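Local coordinates for phosphoenolpyruvate-protein phosphotransferase (Coxiella burnetii, PDB 3TRC), which probably catalyses phosphoryl transfer from phosphoenolpyruvate to a protein histidine as the whole enzyme, of which this chain is the GAF domain, at residues Q15-A20 with E24-L29; V32-A37 with E145-T150; L45-D50 with H161-G166. All blocks are in the same frame, centred on the assembly; numbering follows the deposited sequence. Where two conformers were deposited one is given.

Interaction 1. Residues Q15-A20 with E24-L29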
loop_
_atom_site.group_PDB
_atom_site.type_symbol
_atom_site.label_atom_id
_atom_site.label_comp_id
_atom_site.label_asym_id
_atom_site.label_seq_id
_atom_site.Cartn_x
_atom_site.Cartn_y
_atom_site.Cartn_z
ATOM N N GLN A 15 7.158 -0.816 2.034
ATOM C CA GLN A 15 8.447 -0.154 2.199
ATOM C C GLN A 15 9.484 -0.695 1.221
ATOM O O GLN A 15 10.132 0.063 0.501
ATOM C CB GLN A 15 8.954 -0.372 3.624
ATOM C CG GLN A 15 10.255 0.328 3.937
ATOM C CD GLN A 15 10.034 1.744 4.414
ATOM O OE1 GLN A 15 9.850 2.659 3.612
ATOM N NE2 GLN A 15 10.038 1.933 5.729
ATOM N N GLU A 16 9.642 -2.012 1.208
ATOM C CA GLU A 16 10.640 -2.651 0.359
ATOM C C GLU A 16 10.358 -2.477 -1.138
ATOM O O GLU A 16 11.281 -2.283 -1.925
ATOM C CB GLU A 16 10.789 -4.135 0.717
ATOM C CG GLU A 16 11.562 -4.398 2.007
ATOM C CD GLU A 16 11.778 -5.882 2.269
ATOM O OE1 GLU A 16 10.933 -6.697 1.843
ATOM O OE2 GLU A 16 12.797 -6.237 2.895
ATOM N N VAL A 17 9.087 -2.541 -1.527
ATOM C CA VAL A 17 8.720 -2.345 -2.929
ATOM C C VAL A 17 9.058 -0.934 -3.395
ATOM O O VAL A 17 9.644 -0.747 -4.459
ATOM C CB VAL A 17 7.225 -2.631 -3.192
ATOM C CG1 VAL A 17 6.840 -2.204 -4.611
ATOM C CG2 VAL A 17 6.919 -4.105 -2.976
ATOM N N ASN A 18 8.699 0.064 -2.595
ATOM C CA ASN A 18 8.980 1.440 -2.986
ATOM C C ASN A 18 10.473 1.765 -2.996
ATOM O O ASN A 18 10.903 2.686 -3.682
ATOM C CB ASN A 18 8.193 2.432 -2.126
ATOM C CG ASN A 18 6.751 2.559 -2.571
ATOM O OD1 ASN A 18 6.391 2.126 -3.668
ATOM N ND2 ASN A 18 5.920 3.161 -1.732
ATOM N N ALA A 19 11.259 0.993 -2.251
ATOM C CA ALA A 19 12.709 1.186 -2.194
ATOM C C ALA A 19 13.457 0.385 -3.261
ATOM O O ALA A 19 14.648 0.592 -3.485
ATOM C CB ALA A 19 13.240 0.845 -0.807
ATOM N N ALA A 20 12.757 -0.534 -3.913
ATOM C CA ALA A 20 13.363 -1.327 -4.975
ATOM C C ALA A 20 13.839 -0.431 -6.114
ATOM O O ALA A 20 13.152 0.509 -6.503
ATOM C CB ALA A 20 12.378 -2.365 -5.489
ATOM N N GLU A 24 11.840 -5.337 -11.853
ATOM C CA GLU A 24 12.209 -6.738 -11.688
ATOM C C GLU A 24 12.530 -7.048 -10.229
ATOM O O GLU A 24 12.112 -8.076 -9.696
ATOM C CB GLU A 24 13.399 -7.099 -12.580
ATOM C CG GLU A 24 13.927 -8.503 -12.356
ATOM C CD GLU A 24 15.252 -8.746 -13.053
ATOM O OE1 GLU A 24 15.535 -8.060 -14.060
ATOM O OE2 GLU A 24 16.015 -9.621 -12.587
ATOM N N GLN A 25 13.268 -6.151 -9.584
ATOM C CA GLN A 25 13.615 -6.343 -8.187
ATOM C C GLN A 25 12.377 -6.307 -7.295
ATOM O O GLN A 25 12.282 -7.066 -6.331
ATOM C CB GLN A 25 14.644 -5.308 -7.730
ATOM C CG GLN A 25 16.068 -5.694 -8.046
ATOM C CD GLN A 25 16.494 -6.950 -7.311
ATOM O OE1 GLN A 25 16.620 -8.019 -7.907
ATOM N NE2 GLN A 25 16.712 -6.828 -6.009
ATOM N N ALA A 26 11.429 -5.431 -7.614
ATOM C CA ALA A 26 10.206 -5.344 -6.819
ATOM C C ALA A 26 9.409 -6.636 -6.914
ATOM O O ALA A 26 8.917 -7.148 -5.910
ATOM C CB ALA A 26 9.357 -4.164 -7.255
ATOM N N LEU A 27 9.290 -7.164 -8.127
ATOM C CA LEU A 27 8.526 -8.383 -8.346
ATOM C C LEU A 27 9.185 -9.559 -7.639
ATOM O O LEU A 27 8.514 -10.376 -7.011
ATOM C CB LEU A 27 8.406 -8.677 -9.845
ATOM C CG LEU A 27 7.769 -7.568 -10.687
ATOM C CD1 LEU A 27 7.614 -8.015 -12.138
ATOM C CD2 LEU A 27 6.434 -7.157 -10.101
ATOM N N LYS A 28 10.506 -9.642 -7.739
ATOM C CA LYS A 28 11.220 -10.774 -7.158
ATOM C C LYS A 28 11.143 -10.725 -5.637
ATOM O O LYS A 28 11.062 -11.756 -4.971
ATOM C CB LYS A 28 12.667 -10.812 -7.649
ATOM C CG LYS A 28 12.761 -10.947 -9.160
ATOM C CD LYS A 28 14.086 -11.522 -9.618
ATOM C CE LYS A 28 14.019 -11.848 -11.104
ATOM N NZ LYS A 28 12.715 -12.488 -11.466
ATOM N N LEU A 29 11.147 -9.511 -5.100
ATOM C CA LEU A 29 11.058 -9.288 -3.666
ATOM C C LEU A 29 9.706 -9.765 -3.154
ATOM O O LEU A 29 9.609 -10.455 -2.135
ATOM C CB LEU A 29 11.240 -7.793 -3.398
ATOM C CG LEU A 29 11.029 -7.119 -2.048
ATOM C CD1 LEU A 29 11.573 -5.701 -2.145
ATOM C CD2 LEU A 29 9.564 -7.103 -1.648
#
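L29 lies against E16, the central pair of this contact. Its CD1 methyl sits 3.4 Å from E16 CB, and the same methyl is 3.4 Å from the backbone O of E16. The L29 side chain crosses that of E16 at a slant, with L29 CD2 3.8 Å from E16 OE1. The L29 chain leaves its helix with CG anti to the backbone N (chi1 171°). That torsion carries both methyls across to the partner helix. V17 packs beside this pair. Its CG2 faces L29 CD2 at 4.2 Å, while its CG1 reaches A26 CB at 4.1 Å. A26 CB also meets A20 CB, 3.9 Å away. A20 lies in the turn between the two helices, and its methyl rests on the backbone of Q25 and A26.

The two helices form an antiparallel hairpin. The axes of segments 15-19 and 24-29 approach to 8.9 Å at an angle of 159°, and V17 and A26 are the nearest residues by CA, 5.1 Å apart. The small A26 side chain is consistent with this close approach of the backbones. The linker is short, and N22 OD1 accepts the N-H of Q25 at the start of helix 23-37. V17 also touches H154 and E158 of helix 142-164, so its side chain serves two interfaces. The carboxylate of E16 has its main partner outside the two segments, in a salt bridge from OE1 to R33 NE. No hydrogen bond crosses between the segments. The hairpin is held here by methyl and methylene contacts, with the E16 carboxylate turned to R33, further along helix 23-37.

Interaction 2. Residues V32-A37 with E145-T150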
loop_
_atom_site.group_PDB
_atom_site.type_symbol
_atom_site.label_atom_id
_atom_site.label_comp_id
_atom_site.label_asym_id
_atom_site.label_seq_id
_atom_site.Cartn_x
_atom_site.Cartn_y
_atom_site.Cartn_z
ATOM N N VAL A 32 9.074 -13.688 -2.973
ATOM C CA VAL A 32 9.835 -14.273 -1.876
ATOM C C VAL A 32 9.189 -13.915 -0.540
ATOM O O VAL A 32 8.983 -14.779 0.314
ATOM C CB VAL A 32 11.305 -13.801 -1.881
ATOM C CG1 VAL A 32 11.995 -14.200 -0.580
ATOM C CG2 VAL A 32 12.048 -14.386 -3.073
ATOM N N ARG A 33 8.867 -12.635 -0.374
ATOM C CA ARG A 33 8.313 -12.138 0.884
ATOM C C ARG A 33 6.965 -12.767 1.194
ATOM O O ARG A 33 6.692 -13.131 2.338
ATOM C CB ARG A 33 8.187 -10.607 0.860
ATOM C CG ARG A 33 9.511 -9.872 0.923
ATOM C CD ARG A 33 10.292 -10.226 2.178
ATOM N NE ARG A 33 11.500 -9.417 2.310
ATOM C CZ ARG A 33 12.629 -9.844 2.868
ATOM N NH1 ARG A 33 12.710 -11.078 3.344
ATOM N NH2 ARG A 33 13.678 -9.036 2.949
ATOM N N LEU A 34 6.108 -12.877 0.182
ATOM C CA LEU A 34 4.803 -13.498 0.376
ATOM C C LEU A 34 4.956 -14.910 0.913
ATOM O O LEU A 34 4.299 -15.292 1.880
ATOM C CB LEU A 34 3.986 -13.511 -0.921
ATOM C CG LEU A 34 3.232 -12.222 -1.234
ATOM C CD1 LEU A 34 2.306 -12.391 -2.428
ATOM C CD2 LEU A 34 2.451 -11.805 -0.028
ATOM N N CYS A 35 5.830 -15.690 0.286
ATOM C CA CYS A 35 6.032 -17.067 0.721
ATOM C C CYS A 35 6.551 -17.137 2.152
ATOM O O CYS A 35 6.135 -17.992 2.928
ATOM C CB CYS A 35 6.972 -17.805 -0.230
ATOM S SG CYS A 35 6.154 -18.251 -1.764
ATOM N N GLU A 36 7.463 -16.236 2.499
ATOM C CA GLU A 36 8.026 -16.218 3.842
ATOM C C GLU A 36 7.003 -15.799 4.885
ATOM O O GLU A 36 6.971 -16.346 5.990
ATOM C CB GLU A 36 9.209 -15.247 3.912
ATOM C CG GLU A 36 10.436 -15.692 3.157
ATOM C CD GLU A 36 11.498 -14.607 3.117
ATOM O OE1 GLU A 36 11.137 -13.415 3.212
ATOM O OE2 GLU A 36 12.691 -14.947 2.990
ATOM N N ALA A 37 6.188 -14.807 4.537
ATOM C CA ALA A 37 5.407 -14.069 5.525
ATOM C C ALA A 37 3.987 -14.583 5.769
ATOM O O ALA A 37 3.479 -14.482 6.888
ATOM C CB ALA A 37 5.382 -12.576 5.173
ATOM N N GLU A 145 -6.300 -12.960 1.840
ATOM C CA GLU A 145 -6.786 -12.463 0.565
ATOM C C GLU A 145 -6.745 -10.932 0.533
ATOM O O GLU A 145 -6.271 -10.350 -0.433
ATOM C CB GLU A 145 -8.191 -12.990 0.255
ATOM C CG GLU A 145 -8.691 -12.554 -1.114
ATOM C CD GLU A 145 -10.037 -13.145 -1.481
ATOM O OE1 GLU A 145 -10.357 -14.257 -1.012
ATOM O OE2 GLU A 145 -10.770 -12.492 -2.253
ATOM N N ALA A 146 -7.214 -10.289 1.601
ATOM C CA ALA A 146 -7.212 -8.828 1.675
ATOM C C ALA A 146 -5.793 -8.270 1.555
ATOM O O ALA A 146 -5.550 -7.278 0.860
ATOM C CB ALA A 146 -7.868 -8.363 2.971
ATOM N N PHE A 147 -4.856 -8.915 2.233
ATOM C CA PHE A 147 -3.452 -8.552 2.144
ATOM C C PHE A 147 -2.947 -8.640 0.707
ATOM O O PHE A 147 -2.346 -7.700 0.185
ATOM C CB PHE A 147 -2.629 -9.478 3.033
ATOM C CG PHE A 147 -1.159 -9.375 2.811
ATOM C CD1 PHE A 147 -0.432 -8.339 3.365
ATOM C CD2 PHE A 147 -0.500 -10.317 2.044
ATOM C CE1 PHE A 147 0.923 -8.246 3.157
ATOM C CE2 PHE A 147 0.850 -10.225 1.836
ATOM C CZ PHE A 147 1.565 -9.193 2.390
ATOM N N CYS A 148 -3.196 -9.776 0.074
ATOM C CA CYS A 148 -2.714 -10.001 -1.285
ATOM C C CYS A 148 -3.376 -9.073 -2.309
ATOM O O CYS A 148 -2.731 -8.618 -3.257
ATOM C CB CYS A 148 -2.898 -11.470 -1.677
ATOM S SG CYS A 148 -1.805 -12.642 -0.857
ATOM N N VAL A 149 -4.663 -8.798 -2.127
ATOM C CA VAL A 149 -5.382 -7.898 -3.020
ATOM C C VAL A 149 -4.846 -6.480 -2.882
ATOM O O VAL A 149 -4.573 -5.806 -3.875
ATOM C CB VAL A 149 -6.899 -7.930 -2.761
ATOM C CG1 VAL A 149 -7.589 -6.751 -3.441
ATOM C CG2 VAL A 149 -7.481 -9.247 -3.240
ATOM N N THR A 150 -4.683 -6.034 -1.641
ATOM C CA THR A 150 -4.158 -4.703 -1.381
ATOM C C THR A 150 -2.770 -4.565 -1.987
ATOM O O THR A 150 -2.439 -3.540 -2.596
ATOM C CB THR A 150 -4.122 -4.411 0.141
ATOM O OG1 THR A 150 -5.443 -4.544 0.669
ATOM C CG2 THR A 150 -3.628 -3.004 0.401
#
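L34 meets F147 and C148 in a buried contact between two helices. All three touching residues are buried. The CD2 methyl of L34 lies at the edge of the F147 ring, near the ring plane. The modelled separation there is too short for two carbons, and L34 was deposited in two conformers, so the detail of this approach is doubtful. F147 has CG anti to its own backbone N (chi1 168°), which directs the ring toward helix 23-37. The other L34 methyl, CD1, makes a looser contact with C148 SG at 4.4 Å.

In this GAF domain, helices 23-37 and 142-164 lie on the same side of the antiparallel sheet. C148 also touches L116 and I118 of strand 114-122, and L34 touches C43 of strand 42-49. M6, I9 and L10 of helix 3-19 pack on F147 as well. C35, next to L34, forms the disulfide with C43 and ties this helix to the strand that follows it.

Toward solvent, helix 23-37 carries charge instead. R33 NH1 bonds E36 OE1 at 2.8 Å, a salt bridge one turn long. The oxygen uses its syn lone pair and lies in the guanidinium plane.

T150 and A146 are buried on the side of helix 142-164 that meets the second subunit. T150 OG1 donates to A146 O at 2.7 Å, and T150 N reaches that oxygen from the opposite face. T150 packs on R11 of the second subunit, and A146 on L7 of that subunit.

Interaction 3. Residues L45-D50 with H161-G166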
loop_
_atom_site.group_PDB
_atom_site.type_symbol
_atom_site.label_atom_id
_atom_site.label_comp_id
_atom_site.label_asym_id
_atom_site.label_seq_id
_atom_site.Cartn_x
_atom_site.Cartn_y
_atom_site.Cartn_z
ATOM N N LEU A 45 4.336 -14.391 -10.316
ATOM C CA LEU A 45 3.764 -13.169 -10.858
ATOM C C LEU A 45 3.877 -13.223 -12.373
ATOM O O LEU A 45 4.960 -13.438 -12.913
ATOM C CB LEU A 45 4.494 -11.948 -10.289
ATOM C CG LEU A 45 3.791 -10.598 -10.449
ATOM C CD1 LEU A 45 4.268 -9.618 -9.388
ATOM C CD2 LEU A 45 4.000 -10.040 -11.847
ATOM N N PHE A 46 2.738 -13.069 -13.043
ATOM C CA PHE A 46 2.676 -13.102 -14.495
ATOM C C PHE A 46 2.339 -11.715 -14.992
ATOM O O PHE A 46 1.562 -10.995 -14.361
ATOM C CB PHE A 46 1.576 -14.058 -14.967
ATOM C CG PHE A 46 1.858 -15.508 -14.688
ATOM C CD1 PHE A 46 1.528 -16.073 -13.470
ATOM C CD2 PHE A 46 2.437 -16.312 -15.663
ATOM C CE1 PHE A 46 1.777 -17.418 -13.218
ATOM C CE2 PHE A 46 2.696 -17.649 -15.419
ATOM C CZ PHE A 46 2.365 -18.207 -14.204
ATOM N N ILE A 47 2.907 -11.341 -16.129
ATOM C CA ILE A 47 2.552 -10.074 -16.753
ATOM C C ILE A 47 1.932 -10.335 -18.123
ATOM O O ILE A 47 2.371 -11.225 -18.853
ATOM C CB ILE A 47 3.774 -9.141 -16.858
ATOM C CG1 ILE A 47 4.257 -8.762 -15.454
ATOM C CG2 ILE A 47 3.425 -7.883 -17.635
ATOM C CD1 ILE A 47 5.281 -7.642 -15.442
ATOM N N CYS A 48 0.894 -9.570 -18.457
ATOM C CA CYS A 48 0.233 -9.720 -19.751
ATOM C C CYS A 48 1.129 -9.313 -20.910
ATOM O O CYS A 48 1.773 -8.260 -20.874
ATOM C CB CYS A 48 -1.035 -8.875 -19.801
ATOM S SG CYS A 48 -2.292 -9.381 -18.644
ATOM N N ASP A 49 1.151 -10.156 -21.938
ATOM C CA ASP A 49 1.799 -9.850 -23.211
ATOM C C ASP A 49 0.668 -9.747 -24.222
ATOM O O ASP A 49 0.290 -10.734 -24.846
ATOM C CB ASP A 49 2.768 -10.978 -23.594
ATOM C CG ASP A 49 3.545 -10.686 -24.868
ATOM O OD1 ASP A 49 3.250 -9.675 -25.541
ATOM O OD2 ASP A 49 4.453 -11.477 -25.199
ATOM N N ASP A 50 0.103 -8.549 -24.355
ATOM C CA ASP A 50 -1.117 -8.374 -25.131
ATOM C C ASP A 50 -0.958 -8.710 -26.611
ATOM O O ASP A 50 -1.891 -9.211 -27.226
ATOM C CB ASP A 50 -1.694 -6.967 -24.934
ATOM C CG ASP A 50 -2.217 -6.745 -23.520
ATOM O OD1 ASP A 50 -2.710 -7.711 -22.909
ATOM O OD2 ASP A 50 -2.142 -5.606 -23.020
ATOM N N HIS A 161 3.838 1.994 -14.105
ATOM C CA HIS A 161 4.881 3.010 -14.109
ATOM C C HIS A 161 6.052 2.566 -14.981
ATOM O O HIS A 161 6.584 3.352 -15.764
ATOM C CB HIS A 161 5.351 3.309 -12.683
ATOM C CG HIS A 161 6.413 4.360 -12.603
ATOM N ND1 HIS A 161 7.708 4.084 -12.218
ATOM C CD2 HIS A 161 6.374 5.688 -12.866
ATOM C CE1 HIS A 161 8.420 5.197 -12.242
ATOM N NE2 HIS A 161 7.633 6.185 -12.632
ATOM N N ALA A 162 6.443 1.302 -14.845
ATOM C CA ALA A 162 7.510 0.738 -15.669
ATOM C C ALA A 162 7.171 0.822 -17.155
ATOM O O ALA A 162 8.015 1.190 -17.973
ATOM C CB ALA A 162 7.781 -0.704 -15.271
ATOM N N ARG A 163 5.934 0.475 -17.498
ATOM C CA ARG A 163 5.474 0.551 -18.878
ATOM C C ARG A 163 5.523 1.984 -19.395
ATOM O O ARG A 163 5.983 2.239 -20.508
ATOM C CB ARG A 163 4.058 -0.011 -19.008
ATOM C CG ARG A 163 3.981 -1.507 -18.793
ATOM C CD ARG A 163 2.700 -2.103 -19.346
ATOM N NE ARG A 163 2.932 -3.452 -19.852
ATOM C CZ ARG A 163 2.139 -4.491 -19.619
ATOM N NH1 ARG A 163 1.047 -4.348 -18.883
ATOM N NH2 ARG A 163 2.441 -5.679 -20.124
ATOM N N ALA A 164 5.053 2.916 -18.572
ATOM C CA ALA A 164 4.993 4.324 -18.958
ATOM C C ALA A 164 6.375 4.946 -19.137
ATOM O O ALA A 164 6.517 5.972 -19.804
ATOM C CB ALA A 164 4.181 5.120 -17.941
ATOM N N LYS A 165 7.386 4.330 -18.531
ATOM C CA LYS A 165 8.758 4.821 -18.622
ATOM C C LYS A 165 9.538 4.123 -19.732
ATOM O O LYS A 165 10.704 4.434 -19.971
ATOM C CB LYS A 165 9.480 4.635 -17.285
ATOM C CG LYS A 165 9.050 5.618 -16.208
ATOM C CD LYS A 165 9.636 6.996 -16.476
ATOM C CE LYS A 165 9.016 8.061 -15.585
ATOM N NZ LYS A 165 7.614 8.365 -15.985
ATOM N N GLY A 166 8.895 3.171 -20.398
ATOM C CA GLY A 166 9.535 2.421 -21.461
ATOM C C GLY A 166 10.451 1.332 -20.938
ATOM O O GLY A 166 11.280 0.799 -21.675
HETATM O O HOH W 1 -1.699 -5.571 -20.179
#
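The end of helix 142-164 meets the end of a central sheet strand, 42-49, through one arginine. R163 reaches from the helix to the backbone of C48. Its NH2 donates to C48 O at 2.8 Å. The N-H...O angle is 129°, so the hydrogen bond is weak despite its short length. C48 O lies at the edge of the guanidinium, near its plane. The same NH2 is 3.5 Å from the CG2 methyl of I47, which approaches the group obliquely. With CG2 anti to the backbone N of I47, that branch is the one reaching the arginine. The R163 chain runs out from the helix and bends at chi3 (147°), which turns the guanidinium onto the strand. This is one of two deposited conformers.

The contact lies on the helical side of the GAF sheet, where I47 also packs on L27 of helix 23-37. Strand 42-49 is bonded on both edges: I47 pairs with V56, and C48 with L127 of strand 125-134. L127 also touches the side chain of R163. The side chain of C48 touches Y55 and F75 and lies about 7 Å from the bound sodium ion, whose site includes Y55.

Beyond the strand the link becomes indirect. A water lies 2.9 Å from D50 OD2, within hydrogen-bonding distance, and accepts a weak bond of 3.3 Å from R163 NH1. The two charged groups themselves stay apart, with D50 OD2 5.4 Å from R163 NH1. The nearby acid D49 is engaged elsewhere, with R72 and H52. At the helix end, G166 takes a positive phi of 79° and closes a Schellman motif. The H161 rings of the two subunits meet with their planes nearly perpendicular.

Overall arrangement
The three contacts join three helices and one strand of the GAF domain. Interaction 1 pairs helix 3-19 with helix 23-37. Interaction 2 uses helix 23-37 again, with helix 142-164. Interaction 3 joins helix 142-164 to strand 42-49, which follows helix 23-37 in the chain. Interaction 1 closes before the other two open, whereas interactions 2 and 3 alternate along the chain. The centres of interactions 1 and 2 are about 13 Å apart, and the E16-R33 salt bridge connects them. Interactions 1 and 3, centres about 15 Å apart, touch through L27, L45 and I47. Interactions 2 and 3, centres about 21 Å apart, do not touch. Helix 142-164 is thus tied to both helix 23-37 and the sheet, beside the second subunit.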